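PDB 2GZA: type IV secretion system protein VirB11 from Brucella suis, which binds and probably hydrolyses ATP as the hexameric ATPase of the VirB type IV secretion system, a virulence machine of this pathogen. Local coordinates for residues T189-A194 / V324-H329; T282-G287 / E294-M299. All coordinates share one frame; numbering follows the deposited sequence.

Contact 1: T189-A194 / V324-H329. With SO4 (sulfate ion), chain F.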
loop_
_atom_site.group_PDB
_atom_site.type_symbol
_atom_site.label_atom_id
_atom_site.label_comp_id
_atom_site.label_asym_id
_atom_site.label_seq_id
_atom_site.Cartn_x
_atom_site.Cartn_y
_atom_site.Cartn_z
ATOM N N THR C 189 -23.795 29.033 -10.521
ATOM C CA THR C 189 -23.833 29.203 -11.972
ATOM C C THR C 189 -24.033 30.661 -12.380
ATOM O O THR C 189 -23.384 31.137 -13.309
ATOM C CB THR C 189 -24.943 28.328 -12.581
ATOM O OG1 THR C 189 -24.730 26.962 -12.200
ATOM C CG2 THR C 189 -24.960 28.439 -14.099
ATOM N N THR C 190 -24.919 31.362 -11.679
ATOM C CA THR C 190 -25.176 32.763 -11.974
ATOM C C THR C 190 -23.937 33.618 -11.721
ATOM O O THR C 190 -23.583 34.449 -12.553
ATOM C CB THR C 190 -26.390 33.305 -11.185
ATOM O OG1 THR C 190 -27.479 32.383 -11.289
ATOM C CG2 THR C 190 -26.830 34.653 -11.731
ATOM N N LEU C 191 -23.275 33.403 -10.588
ATOM C CA LEU C 191 -22.033 34.115 -10.295
ATOM C C LEU C 191 -20.950 33.771 -11.326
ATOM O O LEU C 191 -20.221 34.645 -11.804
ATOM C CB LEU C 191 -21.546 33.814 -8.878
ATOM C CG LEU C 191 -20.230 34.467 -8.444
ATOM C CD1 LEU C 191 -20.295 35.992 -8.555
ATOM C CD2 LEU C 191 -19.873 34.043 -7.029
ATOM N N MET C 192 -20.861 32.495 -11.671
ATOM C CA MET C 192 -19.910 32.032 -12.676
ATOM C C MET C 192 -20.138 32.786 -13.988
ATOM O O MET C 192 -19.180 33.242 -14.623
ATOM C CB MET C 192 -20.009 30.507 -12.841
ATOM C CG MET C 192 -19.044 29.878 -13.827
ATOM S SD MET C 192 -18.748 28.095 -13.568
ATOM C CE MET C 192 -20.402 27.494 -13.208
ATOM N N LYS C 193 -21.403 32.946 -14.367
ATOM C CA LYS C 193 -21.764 33.713 -15.565
ATOM C C LYS C 193 -21.430 35.200 -15.433
ATOM O O LYS C 193 -21.014 35.829 -16.407
ATOM C CB LYS C 193 -23.242 33.534 -15.916
ATOM C CG LYS C 193 -23.578 32.169 -16.488
ATOM C CD LYS C 193 -24.754 32.226 -17.453
ATOM C CE LYS C 193 -26.088 32.178 -16.731
ATOM N NZ LYS C 193 -27.205 31.857 -17.662
ATOM N N ALA C 194 -21.613 35.751 -14.237
ATOM C CA ALA C 194 -21.232 37.132 -13.973
ATOM C C ALA C 194 -19.730 37.306 -14.151
ATOM O O ALA C 194 -19.281 38.284 -14.732
ATOM C CB ALA C 194 -21.657 37.553 -12.575
ATOM N N VAL C 324 -8.276 31.139 -6.594
ATOM C CA VAL C 324 -9.341 31.755 -5.821
ATOM C C VAL C 324 -10.508 30.788 -5.649
ATOM O O VAL C 324 -10.878 30.079 -6.577
ATOM C CB VAL C 324 -9.836 33.073 -6.483
ATOM C CG1 VAL C 324 -10.958 33.709 -5.675
ATOM C CG2 VAL C 324 -8.690 34.062 -6.660
ATOM N N VAL C 325 -11.068 30.749 -4.445
ATOM C CA VAL C 325 -12.326 30.054 -4.195
ATOM C C VAL C 325 -13.329 31.060 -3.635
ATOM O O VAL C 325 -13.097 31.651 -2.577
ATOM C CB VAL C 325 -12.179 28.864 -3.191
ATOM C CG1 VAL C 325 -13.533 28.186 -2.941
ATOM C CG2 VAL C 325 -11.165 27.844 -3.678
ATOM N N VAL C 326 -14.431 31.260 -4.351
ATOM C CA VAL C 326 -15.504 32.140 -3.891
ATOM C C VAL C 326 -16.662 31.294 -3.398
ATOM O O VAL C 326 -17.223 30.514 -4.159
ATOM C CB VAL C 326 -16.046 33.043 -5.013
ATOM C CG1 VAL C 326 -16.804 34.228 -4.414
ATOM C CG2 VAL C 326 -14.930 33.513 -5.934
ATOM N N HIS C 327 -17.019 31.441 -2.127
ATOM C CA HIS C 327 -18.120 30.665 -1.567
ATOM C C HIS C 327 -19.393 31.480 -1.474
ATOM O O HIS C 327 -19.399 32.562 -0.907
ATOM C CB HIS C 327 -17.764 30.081 -0.203
ATOM C CG HIS C 327 -18.886 29.318 0.436
ATOM N ND1 HIS C 327 -19.337 28.113 -0.051
ATOM C CD2 HIS C 327 -19.658 29.597 1.515
ATOM C CE1 HIS C 327 -20.334 27.680 0.703
ATOM N NE2 HIS C 327 -20.549 28.562 1.661
ATOM N N VAL C 328 -20.469 30.948 -2.038
ATOM C CA VAL C 328 -21.780 31.593 -1.972
ATOM C C VAL C 328 -22.682 30.901 -0.956
ATOM O O VAL C 328 -22.739 29.673 -0.898
ATOM C CB VAL C 328 -22.513 31.595 -3.329
ATOM C CG1 VAL C 328 -23.726 32.511 -3.261
ATOM C CG2 VAL C 328 -21.599 32.038 -4.445
ATOM N N HIS C 329 -23.393 31.707 -0.162
ATOM C CA HIS C 329 -24.389 31.181 0.764
ATOM C C HIS C 329 -25.754 31.808 0.558
ATOM O O HIS C 329 -25.866 33.008 0.313
ATOM C CB HIS C 329 -24.002 31.343 2.224
ATOM C CG HIS C 329 -25.100 30.960 3.171
ATOM N ND1 HIS C 329 -25.667 31.849 4.061
ATOM C CD2 HIS C 329 -25.766 29.793 3.334
ATOM C CE1 HIS C 329 -26.611 31.236 4.756
ATOM N NE2 HIS C 329 -26.696 29.989 4.329
HETATM S S SO4 F . -26.236 26.267 -8.481
HETATM O O1 SO4 F . -26.813 27.381 -9.221
HETATM O O2 SO4 F . -25.593 26.786 -7.279
HETATM O O3 SO4 F . -27.273 25.313 -8.093
HETATM O O4 SO4 F . -25.260 25.565 -9.308
#
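L191 reaches from helix 188-196 across to strand 324-331, and a single methyl, CD2, does all the touching on its side. Apolar packing is the whole of the direct contact. CD2 lies 3.7 Å from CG2 of V328 and 4.0 Å from CG1 of V326, so that it sits over two valines that alternate with H327 along the strand and therefore direct their side chains to the same face of the sheet. L191 and V328 run past each other in opposite directions, whereas L191 meets V326 at a slant. With CG of L191 held opposite the backbone N (chi1 179°), the branch projects across the gap to the strand, whose nearest CA, that of V328, is 8.7 Å from the CA of L191. Leucine is long enough to meet the shorter valines partway, and beta-branched valine suits an extended strand while offering a short, compact surface. One leucine methyl against two valines buries a modest 97 Å². V180 of the adjacent strand 178-182 and Y132 of a neighbouring subunit also pack on L191.

Polar contacts belong to the start of the helix. T189, the last residue of the predicted ATP-binding P-loop, makes at most a weak hydrogen bond from OG1 to O4 of the sulfate, 3.3 Å long. K188 NZ and the backbone N of G185 bind the same anion, which probably came from the crystallisation liquor and lies where a P-loop would be expected to hold nucleotide phosphate. Further along the helix, K193 NZ is hydrogen-bonded to the carbonyl O of E213.

The chemistry implies a division of labour: the helix carrying the threonine of the predicted Walker A motif rests on the core sheet through nondirectional hydrocarbon packing, while K188, and perhaps weakly T189, bind the anion and K193 bonds to E213.

Contact 2: T282-G287 / E294-M299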
loop_
_atom_site.group_PDB
_atom_site.type_symbol
_atom_site.label_atom_id
_atom_site.label_comp_id
_atom_site.label_asym_id
_atom_site.label_seq_id
_atom_site.Cartn_x
_atom_site.Cartn_y
_atom_site.Cartn_z
ATOM N N THR C 282 -14.685 27.581 -12.753
ATOM C CA THR C 282 -15.526 26.399 -12.580
ATOM C C THR C 282 -16.328 26.509 -11.286
ATOM O O THR C 282 -16.213 27.499 -10.562
ATOM C CB THR C 282 -14.686 25.096 -12.617
ATOM O OG1 THR C 282 -15.553 23.958 -12.576
ATOM C CG2 THR C 282 -13.704 25.026 -11.456
ATOM N N SER C 283 -17.148 25.508 -10.995
ATOM C CA SER C 283 -17.890 25.491 -9.743
ATOM C C SER C 283 -17.787 24.144 -9.035
ATOM O O SER C 283 -17.361 23.146 -9.622
ATOM C CB SER C 283 -19.352 25.840 -9.978
ATOM O OG SER C 283 -20.028 24.743 -10.553
ATOM N N CYS C 284 -18.204 24.123 -7.770
ATOM C CA CYS C 284 -18.157 22.926 -6.959
ATOM C C CYS C 284 -19.120 23.084 -5.787
ATOM O O CYS C 284 -19.090 24.093 -5.094
ATOM C CB CYS C 284 -16.720 22.714 -6.465
ATOM S SG CYS C 284 -16.423 21.258 -5.442
ATOM N N HIS C 285 -19.990 22.097 -5.578
ATOM C CA HIS C 285 -20.824 22.042 -4.372
ATOM C C HIS C 285 -19.939 21.840 -3.157
ATOM O O HIS C 285 -19.242 20.832 -3.069
ATOM C CB HIS C 285 -21.831 20.891 -4.435
ATOM C CG HIS C 285 -22.741 20.944 -5.616
ATOM N ND1 HIS C 285 -23.903 21.683 -5.627
ATOM C CD2 HIS C 285 -22.657 20.350 -6.827
ATOM C CE1 HIS C 285 -24.492 21.547 -6.800
ATOM N NE2 HIS C 285 -23.759 20.740 -7.544
ATOM N N ALA C 286 -19.964 22.801 -2.236
ATOM C CA ALA C 286 -19.206 22.715 -0.986
ATOM C C ALA C 286 -19.790 23.651 0.060
ATOM O O ALA C 286 -20.392 24.668 -0.279
ATOM C CB ALA C 286 -17.734 23.014 -1.221
ATOM N N GLY C 287 -19.615 23.300 1.328
ATOM C CA GLY C 287 -20.170 24.071 2.432
ATOM C C GLY C 287 -19.282 25.193 2.930
ATOM O O GLY C 287 -19.663 25.909 3.852
ATOM N N GLU C 294 -11.355 20.227 0.186
ATOM C CA GLU C 294 -11.654 18.935 0.790
ATOM C C GLU C 294 -12.409 18.028 -0.182
ATOM O O GLU C 294 -12.039 16.870 -0.372
ATOM C CB GLU C 294 -12.482 19.153 2.060
ATOM C CG GLU C 294 -12.179 18.205 3.193
ATOM C CD GLU C 294 -10.833 18.458 3.852
ATOM O OE1 GLU C 294 -10.023 17.510 3.915
ATOM O OE2 GLU C 294 -10.588 19.591 4.315
ATOM N N ARG C 295 -13.455 18.567 -0.803
ATOM C CA ARG C 295 -14.254 17.821 -1.775
ATOM C C ARG C 295 -13.564 17.602 -3.120
ATOM O O ARG C 295 -13.780 16.578 -3.753
ATOM C CB ARG C 295 -15.611 18.482 -1.985
ATOM C CG ARG C 295 -16.569 18.271 -0.825
ATOM C CD ARG C 295 -18.011 18.340 -1.261
ATOM N NE ARG C 295 -18.416 17.147 -1.994
ATOM C CZ ARG C 295 -18.880 17.142 -3.237
ATOM N NH1 ARG C 295 -19.025 18.272 -3.916
ATOM N NH2 ARG C 295 -19.220 15.997 -3.798
ATOM N N LEU C 296 -12.745 18.561 -3.553
ATOM C CA LEU C 296 -11.981 18.425 -4.798
ATOM C C LEU C 296 -10.981 17.284 -4.707
ATOM O O LEU C 296 -10.773 16.550 -5.676
ATOM C CB LEU C 296 -11.263 19.727 -5.165
ATOM C CG LEU C 296 -12.148 20.917 -5.548
ATOM C CD1 LEU C 296 -11.312 22.151 -5.807
ATOM C CD2 LEU C 296 -13.036 20.599 -6.740
ATOM N N ALA C 297 -10.387 17.135 -3.528
ATOM C CA ALA C 297 -9.441 16.062 -3.250
ATOM C C ALA C 297 -10.094 14.687 -3.337
ATOM O O ALA C 297 -9.494 13.756 -3.865
ATOM C CB ALA C 297 -8.786 16.267 -1.892
ATOM N N LEU C 298 -11.320 14.573 -2.831
ATOM C CA LEU C 298 -12.094 13.339 -2.932
ATOM C C LEU C 298 -12.451 13.001 -4.382
ATOM O O LEU C 298 -12.503 11.832 -4.756
ATOM C CB LEU C 298 -13.357 13.434 -2.075
ATOM C CG LEU C 298 -13.360 13.091 -0.572
ATOM C CD1 LEU C 298 -12.029 13.332 0.142
ATOM C CD2 LEU C 298 -14.507 13.810 0.142
ATOM N N MET C 299 -12.682 14.026 -5.194
ATOM C CA MET C 299 -12.975 13.833 -6.604
ATOM C C MET C 299 -11.741 13.311 -7.349
ATOM O O MET C 299 -11.857 12.440 -8.211
ATOM C CB MET C 299 -13.484 15.129 -7.228
ATOM C CG MET C 299 -14.839 15.529 -6.726
ATOM S SD MET C 299 -15.272 17.200 -7.206
ATOM C CE MET C 299 -16.814 17.395 -6.314
#
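C284 lays its SG against the helix 289-300, 3.7 Å from CD2 of L296 and 4.0 Å from CE of M299. The sulfur points away from its own backbone N and so extends from the strand toward the helix, where a small apolar thiol suits the position between a branched and a thioether side chain. L296 departs from its helix obliquely to the strand but brings one methyl back to the sulfur; M299, unbranched and extended beyond CG, comes in with its terminal methyl.

Beside this apolar group lies the one hydrogen bond of the contact. R295 NH1 donates to the carbonyl O of H285 over 2.7 Å, with an N-H...O angle of 149°. The donor approaches in the carbonyl plane, on a lone pair, while the oxygen is 16° out of the guanidinium plane. A bend at chi3 turns the arginine chain toward this carbonyl. Its NE bonds to N271 OD1 of a neighbouring subunit, so two of its nitrogens have partners, one in this chain and one in the next subunit.

The axes of segments 282-285 and 294-299 approach to 9.4 Å and run at 96° to each other. Sulfur and methyl packing makes up the apolar part, while one directional bond ties the last residue of strand 281-285, beside the predicted ATP site, to the helix, and arginine links it to the subunit boundary.

From the N terminus, the chain passes through the P-loop into helix 188-196, which supplies the first half of contact 1; strand 324-331 closes that long loop 130 residues later. Contact 2 falls wholly within this span, closing a short loop where strand 281-285 turns into helix 289-300. Both reach the same mixed sheet, in which strand 178-182 lies between strands 281-285 and 324-331. Their centres are 13 Å apart, and they meet directly: M192 of contact 1 packs on T282 and S283, and H327 on A286 and G287. Together they tie the P-loop helix and helix 289-300 to the sheet, and both also touch a neighbouring subunit.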